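PDB 5U1T: separin from Saccharomyces cerevisiae, which cleaves the MCD1/SCC1 subunit of cohesin at the onset of anaphase as a caspase-like cysteine protease, and is held inactive by securin for most of the cell cycle. Local coordinates for residues L1404-E1409 with L1590-V1595; I1489-L1494 with G1521-L1526. All blocks are in the same frame, centred on the assembly; numbering follows the deposited sequence.

Interaction 1 (L1404-E1409 with L1590-V1595)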
loop_
_atom_site.group_PDB
_atom_site.type_symbol
_atom_site.label_atom_id
_atom_site.label_comp_id
_atom_site.label_asym_id
_atom_site.label_seq_id
_atom_site.Cartn_x
_atom_site.Cartn_y
_atom_site.Cartn_z
ATOM N N LEU A 1404 -5.350 -34.053 44.921
ATOM C CA LEU A 1404 -5.579 -32.694 45.318
ATOM C C LEU A 1404 -6.689 -32.558 46.323
ATOM O O LEU A 1404 -7.843 -32.538 45.963
ATOM C CB LEU A 1404 -5.918 -31.849 44.111
ATOM C CG LEU A 1404 -5.379 -30.437 44.199
ATOM C CD1 LEU A 1404 -3.892 -30.476 44.455
ATOM C CD2 LEU A 1404 -5.662 -29.711 42.914
ATOM N N GLN A 1405 -6.350 -32.521 47.596
ATOM C CA GLN A 1405 -7.362 -32.255 48.591
ATOM C C GLN A 1405 -8.053 -30.957 48.273
ATOM O O GLN A 1405 -7.433 -29.920 48.197
ATOM C CB GLN A 1405 -6.752 -32.173 49.979
ATOM C CG GLN A 1405 -5.563 -33.078 50.201
ATOM C CD GLN A 1405 -5.682 -33.899 51.464
ATOM O OE1 GLN A 1405 -6.612 -34.681 51.627
ATOM N NE2 GLN A 1405 -4.728 -33.734 52.358
ATOM N N VAL A 1406 -9.364 -31.035 48.135
ATOM C CA VAL A 1406 -10.201 -29.906 47.831
ATOM C C VAL A 1406 -11.320 -29.900 48.829
ATOM O O VAL A 1406 -12.043 -30.869 48.912
ATOM C CB VAL A 1406 -10.892 -30.133 46.497
ATOM C CG1 VAL A 1406 -11.460 -28.844 45.955
ATOM C CG2 VAL A 1406 -9.941 -30.763 45.516
ATOM N N THR A 1407 -11.485 -28.811 49.568
ATOM C CA THR A 1407 -12.535 -28.697 50.578
ATOM C C THR A 1407 -13.854 -28.293 49.952
ATOM O O THR A 1407 -13.921 -27.480 49.028
ATOM C CB THR A 1407 -12.196 -27.677 51.684
ATOM O OG1 THR A 1407 -11.846 -26.411 51.094
ATOM C CG2 THR A 1407 -11.067 -28.197 52.575
ATOM N N ILE A 1408 -14.909 -28.842 50.519
ATOM C CA ILE A 1408 -16.203 -28.852 49.897
ATOM C C ILE A 1408 -17.198 -28.255 50.891
ATOM O O ILE A 1408 -18.405 -28.267 50.683
ATOM C CB ILE A 1408 -16.541 -30.296 49.501
ATOM C CG1 ILE A 1408 -17.831 -30.411 48.698
ATOM C CG2 ILE A 1408 -16.535 -31.203 50.741
ATOM C CD1 ILE A 1408 -18.273 -31.868 48.561
ATOM N N GLU A 1409 -16.668 -27.693 51.973
ATOM C CA GLU A 1409 -17.508 -27.255 53.079
ATOM C C GLU A 1409 -18.032 -25.840 52.923
ATOM O O GLU A 1409 -18.826 -25.397 53.746
ATOM C CB GLU A 1409 -16.748 -27.372 54.401
ATOM C CG GLU A 1409 -16.438 -28.810 54.819
ATOM C CD GLU A 1409 -15.614 -28.906 56.105
ATOM O OE1 GLU A 1409 -15.118 -27.845 56.576
ATOM O OE2 GLU A 1409 -15.450 -30.029 56.642
ATOM N N LEU A 1590 -5.055 -32.646 37.545
ATOM C CA LEU A 1590 -4.693 -33.532 38.653
ATOM C C LEU A 1590 -5.904 -34.230 39.284
ATOM O O LEU A 1590 -6.988 -33.667 39.345
ATOM C CB LEU A 1590 -3.939 -32.739 39.727
ATOM C CG LEU A 1590 -2.747 -31.936 39.208
ATOM C CD1 LEU A 1590 -1.948 -31.333 40.356
ATOM C CD2 LEU A 1590 -1.874 -32.814 38.327
ATOM N N PRO A 1591 -5.722 -35.461 39.778
ATOM C CA PRO A 1591 -6.878 -36.089 40.420
ATOM C C PRO A 1591 -7.215 -35.404 41.760
ATOM O O PRO A 1591 -6.326 -35.031 42.537
ATOM C CB PRO A 1591 -6.424 -37.533 40.611
ATOM C CG PRO A 1591 -4.945 -37.438 40.729
ATOM C CD PRO A 1591 -4.525 -36.317 39.833
ATOM N N ILE A 1592 -8.502 -35.200 42.014
ATOM C CA ILE A 1592 -8.907 -34.563 43.252
ATOM C C ILE A 1592 -9.759 -35.517 44.080
ATOM O O ILE A 1592 -10.389 -36.426 43.537
ATOM C CB ILE A 1592 -9.686 -33.251 42.992
ATOM C CG1 ILE A 1592 -11.100 -33.547 42.480
ATOM C CG2 ILE A 1592 -8.922 -32.376 42.017
ATOM C CD1 ILE A 1592 -12.043 -32.371 42.540
ATOM N N LYS A 1593 -9.750 -35.320 45.395
ATOM C CA LYS A 1593 -10.678 -36.007 46.291
ATOM C C LYS A 1593 -11.310 -34.969 47.216
ATOM O O LYS A 1593 -10.663 -34.000 47.618
ATOM C CB LYS A 1593 -9.970 -37.109 47.087
ATOM C CG LYS A 1593 -10.922 -38.012 47.851
ATOM C CD LYS A 1593 -10.251 -39.286 48.322
ATOM C CE LYS A 1593 -9.301 -39.045 49.479
ATOM N NZ LYS A 1593 -8.526 -40.297 49.778
ATOM N N PHE A 1594 -12.580 -35.140 47.534
ATOM C CA PHE A 1594 -13.215 -34.196 48.445
ATOM C C PHE A 1594 -12.969 -34.570 49.913
ATOM O O PHE A 1594 -12.957 -35.745 50.287
ATOM C CB PHE A 1594 -14.701 -34.112 48.148
ATOM C CG PHE A 1594 -15.008 -33.511 46.813
ATOM C CD1 PHE A 1594 -14.412 -32.321 46.424
ATOM C CD2 PHE A 1594 -15.880 -34.136 45.939
ATOM C CE1 PHE A 1594 -14.691 -31.762 45.196
ATOM C CE2 PHE A 1594 -16.165 -33.575 44.706
ATOM C CZ PHE A 1594 -15.567 -32.389 44.333
ATOM N N VAL A 1595 -12.763 -33.550 50.739
ATOM C CA VAL A 1595 -12.433 -33.755 52.147
ATOM C C VAL A 1595 -13.430 -33.062 53.086
ATOM O O VAL A 1595 -13.999 -32.013 52.757
ATOM C CB VAL A 1595 -11.011 -33.242 52.449
ATOM C CG1 VAL A 1595 -9.983 -34.050 51.674
ATOM C CG2 VAL A 1595 -10.902 -31.749 52.121
#

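Interaction 2 (I1489-L1494 with G1521-L1526)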
loop_
_atom_site.group_PDB
_atom_site.type_symbol
_atom_site.label_atom_id
_atom_site.label_comp_id
_atom_site.label_asym_id
_atom_site.label_seq_id
_atom_site.Cartn_x
_atom_site.Cartn_y
_atom_site.Cartn_z
ATOM N N ILE A 1489 -8.231 -20.989 38.696
ATOM C CA ILE A 1489 -9.631 -21.342 38.506
ATOM C C ILE A 1489 -9.994 -22.559 39.383
ATOM O O ILE A 1489 -9.135 -23.363 39.771
ATOM C CB ILE A 1489 -9.922 -21.601 37.007
ATOM C CG1 ILE A 1489 -9.791 -20.293 36.230
ATOM C CG2 ILE A 1489 -11.310 -22.186 36.781
ATOM C CD1 ILE A 1489 -10.278 -20.377 34.807
ATOM N N ALA A 1490 -11.268 -22.645 39.741
ATOM C CA ALA A 1490 -11.777 -23.756 40.521
ATOM C C ALA A 1490 -11.833 -25.016 39.680
ATOM O O ALA A 1490 -12.130 -24.949 38.487
ATOM C CB ALA A 1490 -13.165 -23.430 41.080
ATOM N N PRO A 1491 -11.547 -26.165 40.308
ATOM C CA PRO A 1491 -11.814 -27.481 39.721
ATOM C C PRO A 1491 -13.209 -27.500 39.101
ATOM O O PRO A 1491 -14.179 -27.249 39.800
ATOM C CB PRO A 1491 -11.720 -28.424 40.925
ATOM C CG PRO A 1491 -10.744 -27.760 41.835
ATOM C CD PRO A 1491 -10.967 -26.270 41.662
ATOM N N SER A 1492 -13.319 -27.768 37.809
ATOM C CA SER A 1492 -14.604 -27.627 37.142
ATOM C C SER A 1492 -15.202 -28.942 36.635
ATOM O O SER A 1492 -14.521 -29.744 36.000
ATOM C CB SER A 1492 -14.467 -26.643 35.987
ATOM O OG SER A 1492 -13.923 -25.423 36.445
ATOM N N PHE A 1493 -16.478 -29.155 36.938
ATOM C CA PHE A 1493 -17.250 -30.238 36.334
ATOM C C PHE A 1493 -18.075 -29.699 35.152
ATOM O O PHE A 1493 -19.243 -29.345 35.311
ATOM C CB PHE A 1493 -18.175 -30.904 37.369
ATOM C CG PHE A 1493 -17.454 -31.730 38.401
ATOM C CD1 PHE A 1493 -16.813 -32.900 38.051
ATOM C CD2 PHE A 1493 -17.430 -31.347 39.724
ATOM C CE1 PHE A 1493 -16.151 -33.663 39.002
ATOM C CE2 PHE A 1493 -16.768 -32.116 40.678
ATOM C CZ PHE A 1493 -16.127 -33.269 40.314
ATOM N N LEU A 1494 -17.462 -29.618 33.977
ATOM C CA LEU A 1494 -18.156 -29.167 32.770
ATOM C C LEU A 1494 -19.076 -30.257 32.220
ATOM O O LEU A 1494 -18.841 -30.779 31.129
ATOM C CB LEU A 1494 -17.140 -28.759 31.685
ATOM C CG LEU A 1494 -16.669 -27.310 31.571
ATOM C CD1 LEU A 1494 -15.969 -26.870 32.820
ATOM C CD2 LEU A 1494 -15.757 -27.133 30.374
ATOM N N GLY A 1521 -5.578 -21.628 34.725
ATOM C CA GLY A 1521 -4.996 -22.067 35.978
ATOM C C GLY A 1521 -5.887 -23.039 36.725
ATOM O O GLY A 1521 -5.675 -23.307 37.904
ATOM N N CYS A 1522 -6.901 -23.544 36.030
ATOM C CA CYS A 1522 -7.678 -24.684 36.505
ATOM C C CYS A 1522 -6.730 -25.871 36.647
ATOM O O CYS A 1522 -5.932 -26.134 35.736
ATOM C CB CYS A 1522 -8.824 -25.011 35.538
ATOM S SG CYS A 1522 -9.978 -26.298 36.081
ATOM N N PRO A 1523 -6.789 -26.554 37.807
ATOM C CA PRO A 1523 -5.968 -27.713 38.150
ATOM C C PRO A 1523 -6.678 -29.051 37.926
ATOM O O PRO A 1523 -6.057 -30.107 38.072
ATOM C CB PRO A 1523 -5.687 -27.487 39.638
ATOM C CG PRO A 1523 -6.911 -26.843 40.131
ATOM C CD PRO A 1523 -7.495 -26.038 38.990
ATOM N N MET A 1524 -7.963 -29.012 37.587
ATOM C CA MET A 1524 -8.729 -30.230 37.287
ATOM C C MET A 1524 -9.999 -29.826 36.567
ATOM O O MET A 1524 -10.848 -29.173 37.145
ATOM C CB MET A 1524 -9.077 -31.019 38.563
ATOM C CG MET A 1524 -9.668 -32.427 38.340
ATOM S SD MET A 1524 -11.293 -32.587 37.552
ATOM C CE MET A 1524 -12.291 -31.566 38.621
ATOM N N VAL A 1525 -10.132 -30.218 35.310
ATOM C CA VAL A 1525 -11.326 -29.884 34.558
ATOM C C VAL A 1525 -11.857 -31.130 33.876
ATOM O O VAL A 1525 -11.108 -31.902 33.277
ATOM C CB VAL A 1525 -11.065 -28.775 33.522
ATOM C CG1 VAL A 1525 -9.889 -29.134 32.627
ATOM C CG2 VAL A 1525 -12.317 -28.517 32.701
ATOM N N LEU A 1526 -13.160 -31.331 34.000
ATOM C CA LEU A 1526 -13.798 -32.545 33.525
ATOM C C LEU A 1526 -14.897 -32.210 32.517
ATOM O O LEU A 1526 -15.816 -31.459 32.837
ATOM C CB LEU A 1526 -14.351 -33.320 34.722
ATOM C CG LEU A 1526 -14.987 -34.704 34.583
ATOM C CD1 LEU A 1526 -14.976 -35.428 35.951
ATOM C CD2 LEU A 1526 -16.422 -34.595 34.058
#

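Interaction 1 (L1404-E1409 with L1590-V1595)
L1404 and V1406 hand their backbone polar atoms to the segment 1590-1595, whose strand 1592-1594 runs parallel to theirs. The shortest bond opens the pairing: L1404 N gives its hydrogen to P1591 O over 2.8 Å, almost straight at 172° and in the carbonyl plane. Two residues on, V1406 N donates to K1593 O at 3.3 Å, approaching that oxygen almost head-on. The return bonds are poorer. K1593 N to L1404 O is weak, and that oxygen is doubtfully placed. V1595 N to V1406 O, 3.3 Å, is weak as well, but V1406 O has further company: the CA-H of F1594, and the edge of the F1594 ring, in whose plane it lies.

On one face of the pair the buried side chains mesh. I1592 CG2 meets L1404 CB at 3.7 Å; V1406 CG2 also lies by I1592 CB, though its exact place is doubtful. I1408 holds CG1 anti to its backbone N (chi1 -174°), and from there CD1 reaches over a face of the F1594 ring, off toward its rim, while V1564 and F1550 back this side.

At the end of the pairing V1595, near the carboxyl end of the chain, spreads its two methyls: CG1 lies against Q1405 OE1, and CG2 rests 3.6 Å from T1407 CG2. Cut back to an alanine, this residue would probably leave a gap beside Q1405 and the T1407 methyl without its apolar neighbour. The chemistry thus implies a pairing held by backbone amides and by apolar packing on its buried face, with the V1595 end depending more on side-chain contact than on its weak hydrogen bond.

Interaction 2 (I1489-L1494 with G1521-L1526)
M1524 O takes the amide hydrogen of S1492 N at 2.9 Å, close to the line of the carbonyl bond, and also receives the CA-H of P1491, 3.2 Å from its CA. The donor then comes from the other strand: L1526 N donates to S1492 O, again over 2.9 Å. S1492 thus uses both its N and its O on the neighbouring strand. A weak, bent bond from L1494 N to L1526 O finishes the parallel register.

The serine hydroxyl turns back along its own segment. With OG beside the backbone N (chi1 -54°), it donates to A1490 O at 2.8 Å, tilted 28° from that carbonyl's plane, and this satisfies the buried hydroxyl.

On the face of F1493 and L1526, L1526 CD1 comes to the edge of the F1493 ring, in its plane, 3.7 Å from CE1. The M1524 chain bends at chi2 and chi3, bringing its CE methyl against P1491 CB, 3.9 Å away. V1564 and V1568 of helix 1564-1571 close over this side. On the face of S1492 and V1525, L1494 CD1 reaches V1525 CG2, and Y1517 and I1514 of helix 1513-1519 pack there. That helix ends at G1521 in a Schellman motif, and just beyond it C1522 CB packs on I1489 CB.

Strand 1492-1494, helix 1513-1519 and strand 1524-1528 form the beta-alpha-beta crossover of the protease domain's mostly parallel sheet. L1494 lies about 10 Å, side chain to side chain, from C1497, the probable nucleophile, a placement after a central strand that fits the caspase-like fold.

How the interactions relate
Interaction 2 sits in the interior of the six-strand sheet, with helices on both faces and nearly every residue buried, whereas interaction 1 is a small two-strand pairing whose Q1405 and T1407 side chains reach the surface. Along the chain interaction 2 is nested within the loop that interaction 1 closes, and their centres lie about 12 Å apart. They meet directly: L1590 N probably bonds to P1523 O, I1592 packs on M1524, and the F1594 ring touches that of F1493. V1564 of helix 1564-1571 contacts both. Both pairings are parallel, but interaction 2 adds an internally bonded serine, while interaction 1 has its last bond, a weak one, near the chain terminus.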